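DUF4442 domain-containing protein (Pseudomonas aeruginosa, PDB 1YOC) is of unknown function but has a hotdog fold and belongs to a family related to the PaaI thioesterases, so it may act on acyl thioesters. Local coordinates at residues Gln35-Glu38 and Ala44-Thr47; Ile64-Ala69 and Pro134-Glu139; Pro27-Ile32 and Ala69-Ala74. All blocks are in the same frame, centred on the assembly; numbering follows the deposited sequence.

Interaction 1 of 3, residues Gln35-Glu38 and Ala44-Thr47; sequences QFVE and AEVT
Gln35-Glu38 and Ala44-Thr47 pair as antiparallel strands of a beta hairpin, with a classic beta bulge where Val37 and Glu38 both face Glu45. Gln35 and Thr47 form a hydrogen-bonded pair with two backbone bonds, and Phe36 and Val46 form the non-hydrogen-bonded pair next to it. At the bulge Glu45 O takes two donors, Val37 N at 2.7 Å and Glu38 N at 3.2 Å. Glu45 N returns a bond to Glu38 O, so the pairing continues one residue out of step.

Phe36 and Val46 point the same way, side by side. Val46 CG1 sits over one ring face, 3.8 Å from the Phe36 ring centroid and shifted toward the rim, in a CH-pi contact. It reaches that face because CG1 lies anti to the carbonyl carbon (chi1 -54°). Ala44 CB meets the ring edge.

The other sheet face carries Gln35, Glu38, Glu45 and Thr47. Val37, the extra residue of the bulge, leans across the extended chain of Glu45. Val37 CG2 presses on Thr47 CG2 at 3.3 Å, closer than usual for two methyls. A water donates to Glu38 OE1 at 2.6 Å and to Glu45 OE1 at 2.9 Å, which probably eases the approach of two carboxylates. Glu38 also has a salt bridge to Arg40, and Glu45 a hydrogen bond to Tyr43.

Phe36 and Val46 pack on Leu72 of helix 63-81, and Phe36 also touches helix 2-13. Strand 43-48 is bonded along its far edge to strand 105-110.

Interaction 2 of 3, residues Ile64-Ala69 and Pro134-Glu139; sequences IALCNA and PVFRAE
Phe136 points from strand 133-146 at the helical residues Leu66 and Cys67 and supplies nearly all of the strand's side of the contact. Phe136 CB starts it, lying 4.1 Å from Leu66 CD1. CG is anti to the backbone N (chi1 166°), which sends the ring out from the strand to the helix. Phe136 CG and Phe136 CD1 lie beneath Leu66 CB, with Phe136 CD1 4.0 Å from it. That methylene stands almost exactly over the Phe136 ring centre, 4.0 Å from the centroid and only 9° off the normal, a CH-pi contact over the face. Further along, Phe136 CE1 meets Cys67 SG at 4.0 Å. On the opposite flank of the ring outline from CE1, Phe136 CE2 comes to 3.8 Å from Leu66 O. At the tip, Phe136 CZ touches the helix backbone at Cys67 CA, 3.9 Å away.

Leu66 and Phe136 run antiparallel to one another, each reaching toward the other's backbone. Cys67 SG approaches obliquely, 5.1 Å from the Phe136 ring centroid, as a sulfur-aromatic contact.

This is the central helix of a hotdog fold resting on its curved antiparallel sheet. Phe136 also packs against Val95 and Tyr97 of strand 86-97 and Ala128 of strand 120-130. Leu66 touches Phe48 of strand 43-48, and Cys67 packs on Met93 of the second subunit.

All three touching residues are buried. They meet mainly through carbon and sulfur surfaces, with the Leu66 carbonyl oxygen beside the ring. The contact thus depends on shape and dispersion, with a weak electrostatic share likely from the CH-pi and sulfur-aromatic pairs.

Interaction 3 of 3, residues Pro27-Ile32 and Ala69-Ala74; sequences PYFASI and AAELAA
Phe29 lays its ring against Leu72, whose CD1 stands over the ring centre in a CH-pi contact. In this hotdog fold Leu72 belongs to the central helix 63-81, and Phe29 comes from the loop between helix 15-25 and strand 35-40. Leu72 CD1 is 3.8 Å from the Phe29 ring centroid and 10° off the normal. Leu72 CB comes in nearer the rim, 3.6 Å from Phe29 CE1. Leu72 CG is anti to the backbone N (chi1 176°), and the turn at chi2 then brings CD1 over the ring that CB already touches.

At the ring edge, Phe29 CZ meets Glu71 CG at 3.8 Å. The Glu71 chain bends at chi2 just beyond that carbon. The ring is thus met on a face by Leu72 and at its edge by the methylene part of Glu71. His62 of the second subunit adds an edge-to-face ring contact to Phe29.

The loop winds through turns held by backbone bonds three residues apart, such as Ser31 N to Tyr28 O. Ser31 OG donates to the same oxygen. Across the subunit boundary, Tyr28 OH and Ser31 OG are hydrogen-bonded to Ser31 OG and Tyr28 OH of the second subunit. The loop therefore packs on the central helix with one side and joins the dimer interface with another.

One turn back along the helix, Ile32 meets Ala69. Ile32 CG1 is flanked by both N and C of its own backbone (chi1 61°), and Ile32 CD1 beyond it ends 3.6 Å from Ala69 N and 3.9 Å from Ala69 CB.

In the fold
Interactions 2 and 3 both use helix 63-81; interaction 1, the hairpin at one edge of the chain's sheet, packs against it. Interaction 2 sets the helix on strand 133-146, and interaction 3 packs the loop 27-32 on the helix; their helix segments overlap at Ala69. The three centres lie about 10 to 14 Å apart. Along the chain, interaction 1 closes before interaction 2 opens and is nested in the loop closed by interaction 3, whereas interactions 2 and 3 cross. Phe36 and Val46 of interaction 1 touch Leu72 of interaction 3, so hairpin, loop and helix share one core. Interactions 2 and 3 also reach the second subunit, linking the central helix to the dimer.

Interaction 1 of 3, residues Gln35-Glu38 and Ala44-Thr47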
ATOM      1  N   GLN B  35       1.802   6.249  14.921  1.00 11.90           N
ATOM      2  CA  GLN B  35       2.427   6.227  16.249  1.00 13.63           C
ATOM      3  C   GLN B  35       2.394   4.763  16.670  1.00 12.95           C
ATOM      4  O   GLN B  35       1.522   3.989  16.216  1.00 16.15           O
ATOM      5  CB  GLN B  35       1.606   7.040  17.262  1.00 14.14           C
ATOM      6  CG  GLN B  35       1.514   8.530  16.946  1.00 14.90           C
ATOM      7  CD  GLN B  35       2.864   9.218  17.148  1.00 17.58           C
ATOM      8  OE1 GLN B  35       3.722   8.733  17.896  1.00 18.11           O
ATOM      9  NE2 GLN B  35       3.050  10.343  16.488  1.00 17.48           N
ATOM     10  N   PHE B  36       3.337   4.348  17.488  1.00 13.61           N
ATOM     11  CA  PHE B  36       3.280   2.982  18.010  1.00 14.40           C
ATOM     12  C   PHE B  36       2.611   3.051  19.384  1.00 16.66           C
ATOM     13  O   PHE B  36       2.905   3.972  20.190  1.00 15.63           O
ATOM     14  CB  PHE B  36       4.674   2.402  18.237  1.00 13.70           C
ATOM     15  CG  PHE B  36       5.241   1.718  17.034  1.00 13.85           C
ATOM     16  CD1 PHE B  36       5.077   0.341  16.843  1.00 15.21           C
ATOM     17  CD2 PHE B  36       5.919   2.450  16.069  1.00 12.23           C
ATOM     18  CE1 PHE B  36       5.596  -0.279  15.680  1.00 14.70           C
ATOM     19  CE2 PHE B  36       6.426   1.850  14.943  1.00 13.38           C
ATOM     20  CZ  PHE B  36       6.266   0.475  14.737  1.00 14.60           C
ATOM     21  N   VAL B  37       1.728   2.082  19.647  1.00 16.36           N
ATOM     22  CA  VAL B  37       1.063   1.946  20.952  1.00 18.43           C
ATOM     23  C   VAL B  37       1.947   0.957  21.715  1.00 19.64           C
ATOM     24  O   VAL B  37       2.228   1.123  22.919  1.00 19.18           O
ATOM     25  CB  VAL B  37      -0.347   1.323  20.834  1.00 20.32           C
ATOM     26  CG1 VAL B  37      -0.936   1.052  22.253  1.00 22.89           C
ATOM     27  CG2 VAL B  37      -1.232   2.238  20.062  1.00 21.31           C
ATOM     28  N   GLU B  38       2.388  -0.087  21.022  1.00 16.94           N
ATOM     29  CA  GLU B  38       3.261  -1.068  21.661  1.00 18.47           C
ATOM     30  C   GLU B  38       4.199  -1.719  20.667  1.00 16.32           C
ATOM     31  O   GLU B  38       3.833  -1.953  19.516  1.00 14.89           O
ATOM     32  CB  GLU B  38       2.457  -2.171  22.352  1.00 21.98           C
ATOM     33  CG  GLU B  38       3.350  -2.991  23.278  1.00 27.79           C
ATOM     34  CD  GLU B  38       2.590  -4.058  24.087  1.00 31.90           C
ATOM     35  OE1 GLU B  38       1.348  -3.947  24.221  1.00 32.27           O
ATOM     36  OE2 GLU B  38       3.249  -4.995  24.591  1.00 33.21           O
ATOM     37  N   ALA B  44       3.300  -5.993  17.831  1.00 11.46           N
ATOM     38  CA  ALA B  44       3.384  -4.572  17.494  1.00 11.16           C
ATOM     39  C   ALA B  44       1.972  -4.049  17.315  1.00 11.50           C
ATOM     40  O   ALA B  44       1.071  -4.744  16.794  1.00 11.05           O
ATOM     41  CB  ALA B  44       4.190  -4.342  16.210  1.00 12.14           C
ATOM     42  N   GLU B  45       1.768  -2.829  17.780  1.00 10.14           N
ATOM     43  CA  GLU B  45       0.477  -2.193  17.638  1.00 12.32           C
ATOM     44  C   GLU B  45       0.708  -0.736  17.295  1.00 11.08           C
ATOM     45  O   GLU B  45       1.435  -0.022  18.003  1.00 11.68           O
ATOM     46  CB  GLU B  45      -0.338  -2.335  18.936  1.00 12.92           C
ATOM     47  CG  GLU B  45      -1.740  -1.736  18.862  1.00 14.60           C
ATOM     48  CD  GLU B  45      -2.499  -1.906  20.194  1.00 20.57           C
ATOM     49  OE1 GLU B  45      -2.161  -2.823  20.976  1.00 20.81           O
ATOM     50  OE2 GLU B  45      -3.440  -1.136  20.456  1.00 23.10           O
ATOM     51  N   VAL B  46       0.105  -0.316  16.187  1.00 11.85           N
ATOM     52  CA  VAL B  46       0.272   1.063  15.707  1.00 12.49           C
ATOM     53  C   VAL B  46      -1.088   1.718  15.494  1.00 13.84           C
ATOM     54  O   VAL B  46      -2.119   1.038  15.278  1.00 14.93           O
ATOM     55  CB  VAL B  46       1.037   1.134  14.323  1.00 15.55           C
ATOM     56  CG1 VAL B  46       2.381   0.387  14.386  1.00 13.08           C
ATOM     57  CG2 VAL B  46       0.205   0.572  13.259  1.00 18.91           C
ATOM     58  N   THR B  47      -1.101   3.038  15.557  1.00 12.49           N
ATOM     59  CA  THR B  47      -2.351   3.746  15.311  1.00 13.94           C
ATOM     60  C   THR B  47      -2.037   4.869  14.324  1.00 13.04           C
ATOM     61  O   THR B  47      -0.892   5.263  14.214  1.00 12.00           O
ATOM     62  CB  THR B  47      -2.899   4.439  16.596  1.00 14.64           C
ATOM     63  OG1 THR B  47      -1.898   5.336  17.121  1.00 13.61           O
ATOM     64  CG2 THR B  47      -3.233   3.407  17.682  1.00 15.13           C
TER
HETATM   65  O   HOH W   1      -0.889  -2.777  23.629  1.00 44.23           O

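Interaction 2 of 3, residues Ile64-Ala69 and Pro134-Glu139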
ATOM      1  N   ILE B  64      -4.738   1.747   0.811  1.00  8.56           N
ATOM      2  CA  ILE B  64      -3.280   1.656   0.827  1.00  9.15           C
ATOM      3  C   ILE B  64      -2.685   2.297   2.085  1.00  8.90           C
ATOM      4  O   ILE B  64      -1.578   1.938   2.486  1.00  8.90           O
ATOM      5  CB  ILE B  64      -2.685   2.175  -0.520  1.00  7.32           C
ATOM      6  CG1 ILE B  64      -3.371   1.418  -1.691  1.00  8.41           C
ATOM      7  CG2 ILE B  64      -1.155   1.901  -0.592  1.00  8.58           C
ATOM      8  CD1 ILE B  64      -3.130  -0.179  -1.657  1.00  9.37           C
ATOM      9  N   ALA B  65      -3.413   3.251   2.695  1.00  7.56           N
ATOM     10  CA  ALA B  65      -2.931   3.833   3.970  1.00  7.37           C
ATOM     11  C   ALA B  65      -2.996   2.703   5.046  1.00  7.98           C
ATOM     12  O   ALA B  65      -2.133   2.599   5.942  1.00  8.83           O
ATOM     13  CB  ALA B  65      -3.832   5.020   4.383  1.00  6.98           C
ATOM     14  N   LEU B  66      -4.014   1.855   4.951  1.00  7.72           N
ATOM     15  CA  LEU B  66      -4.154   0.730   5.869  1.00  8.55           C
ATOM     16  C   LEU B  66      -2.988  -0.237   5.610  1.00  7.89           C
ATOM     17  O   LEU B  66      -2.421  -0.825   6.554  1.00  9.53           O
ATOM     18  CB  LEU B  66      -5.512   0.007   5.642  1.00  9.70           C
ATOM     19  CG  LEU B  66      -6.759   0.892   5.819  1.00 11.86           C
ATOM     20  CD1 LEU B  66      -7.996   0.144   5.302  1.00 11.21           C
ATOM     21  CD2 LEU B  66      -6.917   1.284   7.276  1.00 11.05           C
ATOM     22  N   CYS B  67      -2.651  -0.455   4.344  1.00  9.13           N
ATOM     23  CA  CYS B  67      -1.526  -1.355   4.030  1.00  8.81           C
ATOM     24  C   CYS B  67      -0.255  -0.776   4.631  1.00  9.19           C
ATOM     25  O   CYS B  67       0.604  -1.527   5.123  1.00  9.03           O
ATOM     26  CB  CYS B  67      -1.311  -1.512   2.516  1.00  8.98           C
ATOM     27  SG  CYS B  67      -2.588  -2.451   1.676  1.00 10.80           S
ATOM     28  N   ASN B  68      -0.102   0.551   4.546  1.00  8.48           N
ATOM     29  CA  ASN B  68       1.098   1.178   5.101  1.00  9.80           C
ATOM     30  C   ASN B  68       1.238   0.925   6.609  1.00  8.96           C
ATOM     31  O   ASN B  68       2.349   0.653   7.119  1.00  9.34           O
ATOM     32  CB  ASN B  68       1.061   2.680   4.817  1.00 10.98           C
ATOM     33  CG  ASN B  68       2.467   3.277   4.545  1.00 14.28           C
ATOM     34  OD1 ASN B  68       2.596   4.495   4.384  1.00 17.54           O
ATOM     35  ND2 ASN B  68       3.504   2.427   4.469  1.00 10.78           N
ATOM     36  N   ALA B  69       0.119   1.005   7.338  1.00  8.90           N
ATOM     37  CA  ALA B  69       0.148   0.757   8.773  1.00  9.96           C
ATOM     38  C   ALA B  69       0.555  -0.713   9.018  1.00  9.45           C
ATOM     39  O   ALA B  69       1.300  -1.034   9.950  1.00  8.68           O
ATOM     40  CB  ALA B  69      -1.279   1.002   9.399  1.00  9.53           C
ATOM     41  N   PRO B 134     -13.012  -4.842  13.242  1.00 16.11           N
ATOM     42  CA  PRO B 134     -12.071  -5.164  12.161  1.00 13.73           C
ATOM     43  C   PRO B 134     -12.546  -4.644  10.809  1.00 14.43           C
ATOM     44  O   PRO B 134     -13.702  -4.830  10.420  1.00 15.29           O
ATOM     45  CB  PRO B 134     -11.983  -6.685  12.226  1.00 16.36           C
ATOM     46  CG  PRO B 134     -13.344  -7.081  12.707  1.00 16.54           C
ATOM     47  CD  PRO B 134     -13.729  -6.041  13.711  1.00 15.66           C
ATOM     48  N   VAL B 135     -11.648  -3.968  10.097  1.00 12.02           N
ATOM     49  CA  VAL B 135     -11.989  -3.390   8.815  1.00  9.70           C
ATOM     50  C   VAL B 135     -11.020  -3.842   7.707  1.00 11.42           C
ATOM     51  O   VAL B 135     -11.282  -3.618   6.528  1.00  9.81           O
ATOM     52  CB  VAL B 135     -11.933  -1.834   8.864  1.00 11.27           C
ATOM     53  CG1 VAL B 135     -12.892  -1.275   9.919  1.00 12.87           C
ATOM     54  CG2 VAL B 135     -10.488  -1.354   9.110  1.00 12.29           C
ATOM     55  N   PHE B 136      -9.948  -4.525   8.091  1.00 11.04           N
ATOM     56  CA  PHE B 136      -8.882  -4.896   7.149  1.00 12.02           C
ATOM     57  C   PHE B 136      -7.996  -5.983   7.736  1.00 11.75           C
ATOM     58  O   PHE B 136      -7.746  -5.994   8.953  1.00 10.81           O
ATOM     59  CB  PHE B 136      -8.048  -3.640   6.906  1.00 11.76           C
ATOM     60  CG  PHE B 136      -6.702  -3.872   6.232  1.00 10.94           C
ATOM     61  CD1 PHE B 136      -6.564  -3.762   4.845  1.00 10.64           C
ATOM     62  CD2 PHE B 136      -5.558  -4.088   7.011  1.00 10.16           C
ATOM     63  CE1 PHE B 136      -5.281  -3.846   4.232  1.00 12.13           C
ATOM     64  CE2 PHE B 136      -4.276  -4.179   6.417  1.00 13.81           C
ATOM     65  CZ  PHE B 136      -4.152  -4.048   5.015  1.00 11.79           C
ATOM     66  N   ARG B 137      -7.519  -6.882   6.868  1.00 10.88           N
ATOM     67  CA  ARG B 137      -6.583  -7.944   7.301  1.00 13.69           C
ATOM     68  C   ARG B 137      -5.469  -8.047   6.268  1.00 14.10           C
ATOM     69  O   ARG B 137      -5.706  -7.863   5.079  1.00 13.87           O
ATOM     70  CB  ARG B 137      -7.217  -9.346   7.316  1.00 15.81           C
ATOM     71  CG  ARG B 137      -8.306  -9.646   8.298  1.00 23.06           C
ATOM     72  CD  ARG B 137      -8.582 -11.203   8.275  1.00 21.73           C
ATOM     73  NE  ARG B 137      -9.111 -11.665   6.990  1.00 23.00           N
ATOM     74  CZ  ARG B 137     -10.411 -11.752   6.694  1.00 24.40           C
ATOM     75  NH1 ARG B 137     -11.340 -11.431   7.588  1.00 23.74           N
ATOM     76  NH2 ARG B 137     -10.799 -12.104   5.476  1.00 26.50           N
ATOM     77  N   ALA B 138      -4.266  -8.373   6.735  1.00 13.05           N
ATOM     78  CA  ALA B 138      -3.143  -8.597   5.837  1.00 12.33           C
ATOM     79  C   ALA B 138      -2.275  -9.730   6.391  1.00 11.48           C
ATOM     80  O   ALA B 138      -2.310 -10.047   7.599  1.00 10.89           O
ATOM     81  CB  ALA B 138      -2.289  -7.359   5.722  1.00 12.32           C
ATOM     82  N   GLU B 139      -1.523 -10.345   5.484  1.00 10.40           N
ATOM     83  CA  GLU B 139      -0.516 -11.338   5.848  1.00  9.96           C
ATOM     84  C   GLU B 139       0.695 -10.886   5.021  1.00 10.17           C
ATOM     85  O   GLU B 139       0.586 -10.761   3.822  1.00 10.17           O
ATOM     86  CB  GLU B 139      -0.971 -12.740   5.455  1.00 12.39           C
ATOM     87  CG  GLU B 139      -1.887 -13.366   6.513  1.00 15.45           C
ATOM     88  CD  GLU B 139      -2.485 -14.699   6.050  1.00 18.29           C
ATOM     89  OE1 GLU B 139      -2.006 -15.255   5.027  1.00 19.12           O
ATOM     90  OE2 GLU B 139      -3.420 -15.169   6.724  1.00 21.83           O
TER

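Interaction 3 of 3, residues Pro27-Ile32 and Ala69-Ala74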
ATOM      1  N   PRO B  27      10.838   7.815   5.526  1.00 13.09           N
ATOM      2  CA  PRO B  27       9.900   8.784   4.992  1.00 12.53           C
ATOM      3  C   PRO B  27       8.492   8.455   4.600  1.00 12.53           C
ATOM      4  O   PRO B  27       7.570   9.140   5.055  1.00 11.18           O
ATOM      5  CB  PRO B  27      10.683   9.451   3.865  1.00 13.26           C
ATOM      6  CG  PRO B  27      12.118   9.330   4.358  1.00 12.29           C
ATOM      7  CD  PRO B  27      12.124   7.899   4.793  1.00 13.10           C
ATOM      8  N   TYR B  28       8.309   7.448   3.748  1.00 11.52           N
ATOM      9  CA  TYR B  28       6.957   7.182   3.316  1.00 11.45           C
ATOM     10  C   TYR B  28       5.984   6.823   4.442  1.00 10.71           C
ATOM     11  O   TYR B  28       4.794   7.003   4.274  1.00 10.96           O
ATOM     12  CB  TYR B  28       6.918   6.150   2.156  1.00  9.38           C
ATOM     13  CG  TYR B  28       5.603   6.212   1.412  1.00 10.73           C
ATOM     14  CD1 TYR B  28       5.196   7.391   0.757  1.00  9.60           C
ATOM     15  CD2 TYR B  28       4.729   5.102   1.405  1.00 10.29           C
ATOM     16  CE1 TYR B  28       3.937   7.453   0.127  1.00 11.82           C
ATOM     17  CE2 TYR B  28       3.488   5.158   0.769  1.00 11.12           C
ATOM     18  CZ  TYR B  28       3.102   6.321   0.151  1.00  9.65           C
ATOM     19  OH  TYR B  28       1.858   6.373  -0.390  1.00 11.59           O
ATOM     20  N   PHE B  29       6.464   6.316   5.568  1.00 11.24           N
ATOM     21  CA  PHE B  29       5.546   6.020   6.665  1.00 12.38           C
ATOM     22  C   PHE B  29       4.888   7.303   7.202  1.00 12.17           C
ATOM     23  O   PHE B  29       3.764   7.276   7.711  1.00 11.66           O
ATOM     24  CB  PHE B  29       6.269   5.281   7.782  1.00 12.10           C
ATOM     25  CG  PHE B  29       6.495   3.819   7.480  1.00 12.40           C
ATOM     26  CD1 PHE B  29       5.438   3.002   7.063  1.00 10.46           C
ATOM     27  CD2 PHE B  29       7.752   3.246   7.656  1.00 11.05           C
ATOM     28  CE1 PHE B  29       5.641   1.634   6.839  1.00 10.60           C
ATOM     29  CE2 PHE B  29       7.944   1.892   7.441  1.00 11.42           C
ATOM     30  CZ  PHE B  29       6.888   1.086   7.037  1.00 11.69           C
ATOM     31  N   ALA B  30       5.576   8.428   7.043  1.00 12.86           N
ATOM     32  CA  ALA B  30       5.055   9.727   7.488  1.00 13.70           C
ATOM     33  C   ALA B  30       3.773  10.104   6.755  1.00 12.82           C
ATOM     34  O   ALA B  30       2.982  10.904   7.255  1.00 14.63           O
ATOM     35  CB  ALA B  30       6.147  10.846   7.279  1.00 13.36           C
ATOM     36  N   SER B  31       3.550   9.524   5.577  1.00 12.45           N
ATOM     37  CA  SER B  31       2.347   9.820   4.799  1.00 11.54           C
ATOM     38  C   SER B  31       1.090   9.439   5.584  1.00 11.27           C
ATOM     39  O   SER B  31       0.013   9.952   5.273  1.00  9.99           O
ATOM     40  CB  SER B  31       2.328   9.108   3.423  1.00 11.67           C
ATOM     41  OG  SER B  31       2.318   7.677   3.547  1.00 13.19           O
ATOM     42  N   ILE B  32       1.199   8.537   6.569  1.00 10.09           N
ATOM     43  CA  ILE B  32      -0.002   8.252   7.382  1.00  9.82           C
ATOM     44  C   ILE B  32       0.124   8.787   8.820  1.00 10.95           C
ATOM     45  O   ILE B  32      -0.801   8.622   9.610  1.00 12.12           O
ATOM     46  CB  ILE B  32      -0.367   6.741   7.432  1.00 10.06           C
ATOM     47  CG1 ILE B  32       0.761   5.909   8.055  1.00 11.16           C
ATOM     48  CG2 ILE B  32      -0.654   6.218   6.005  1.00  9.99           C
ATOM     49  CD1 ILE B  32       0.313   4.431   8.355  1.00  9.79           C
ATOM     50  N   ALA B  69       0.119   1.005   7.338  1.00  8.90           N
ATOM     51  CA  ALA B  69       0.148   0.757   8.773  1.00  9.96           C
ATOM     52  C   ALA B  69       0.555  -0.713   9.018  1.00  9.45           C
ATOM     53  O   ALA B  69       1.300  -1.034   9.950  1.00  8.68           O
ATOM     54  CB  ALA B  69      -1.279   1.002   9.399  1.00  9.53           C
ATOM     55  N   ALA B  70       0.036  -1.610   8.178  1.00 10.51           N
ATOM     56  CA  ALA B  70       0.325  -3.052   8.325  1.00  9.32           C
ATOM     57  C   ALA B  70       1.801  -3.315   8.092  1.00 10.97           C
ATOM     58  O   ALA B  70       2.450  -4.065   8.841  1.00 10.74           O
ATOM     59  CB  ALA B  70      -0.526  -3.866   7.327  1.00  9.08           C
ATOM     60  N   GLU B  71       2.343  -2.678   7.060  1.00  9.96           N
ATOM     61  CA  GLU B  71       3.756  -2.844   6.752  1.00  9.90           C
ATOM     62  C   GLU B  71       4.610  -2.332   7.938  1.00  9.70           C
ATOM     63  O   GLU B  71       5.634  -2.932   8.288  1.00  9.41           O
ATOM     64  CB  GLU B  71       4.091  -2.022   5.519  1.00 12.47           C
ATOM     65  CG  GLU B  71       5.538  -2.008   5.197  1.00 15.20           C
ATOM     66  CD  GLU B  71       5.936  -3.147   4.293  1.00 21.92           C
ATOM     67  OE1 GLU B  71       5.285  -4.241   4.332  1.00 20.93           O
ATOM     68  OE2 GLU B  71       6.934  -2.915   3.554  1.00 23.78           O
ATOM     69  N   LEU B  72       4.197  -1.218   8.528  1.00 10.18           N
ATOM     70  CA  LEU B  72       4.956  -0.642   9.640  1.00 10.23           C
ATOM     71  C   LEU B  72       4.936  -1.589  10.843  1.00  9.02           C
ATOM     72  O   LEU B  72       5.958  -1.851  11.466  1.00  9.74           O
ATOM     73  CB  LEU B  72       4.375   0.721  10.028  1.00 10.49           C
ATOM     74  CG  LEU B  72       5.040   1.383  11.251  1.00  9.28           C
ATOM     75  CD1 LEU B  72       6.506   1.717  11.008  1.00  8.71           C
ATOM     76  CD2 LEU B  72       4.227   2.664  11.549  1.00 11.57           C
ATOM     77  N   ALA B  73       3.760  -2.111  11.165  1.00 10.18           N
ATOM     78  CA  ALA B  73       3.663  -3.020  12.313  1.00 11.04           C
ATOM     79  C   ALA B  73       4.395  -4.333  12.057  1.00 10.24           C
ATOM     80  O   ALA B  73       5.178  -4.795  12.905  1.00 10.58           O
ATOM     81  CB  ALA B  73       2.203  -3.300  12.640  1.00  9.44           C
ATOM     82  N   ALA B  74       4.165  -4.938  10.890  1.00  9.28           N
ATOM     83  CA  ALA B  74       4.764  -6.236  10.619  1.00  9.64           C
ATOM     84  C   ALA B  74       6.250  -6.174  10.484  1.00  8.90           C
ATOM     85  O   ALA B  74       6.957  -7.026  11.026  1.00 10.10           O
ATOM     86  CB  ALA B  74       4.167  -6.853   9.361  1.00  7.72           C
TER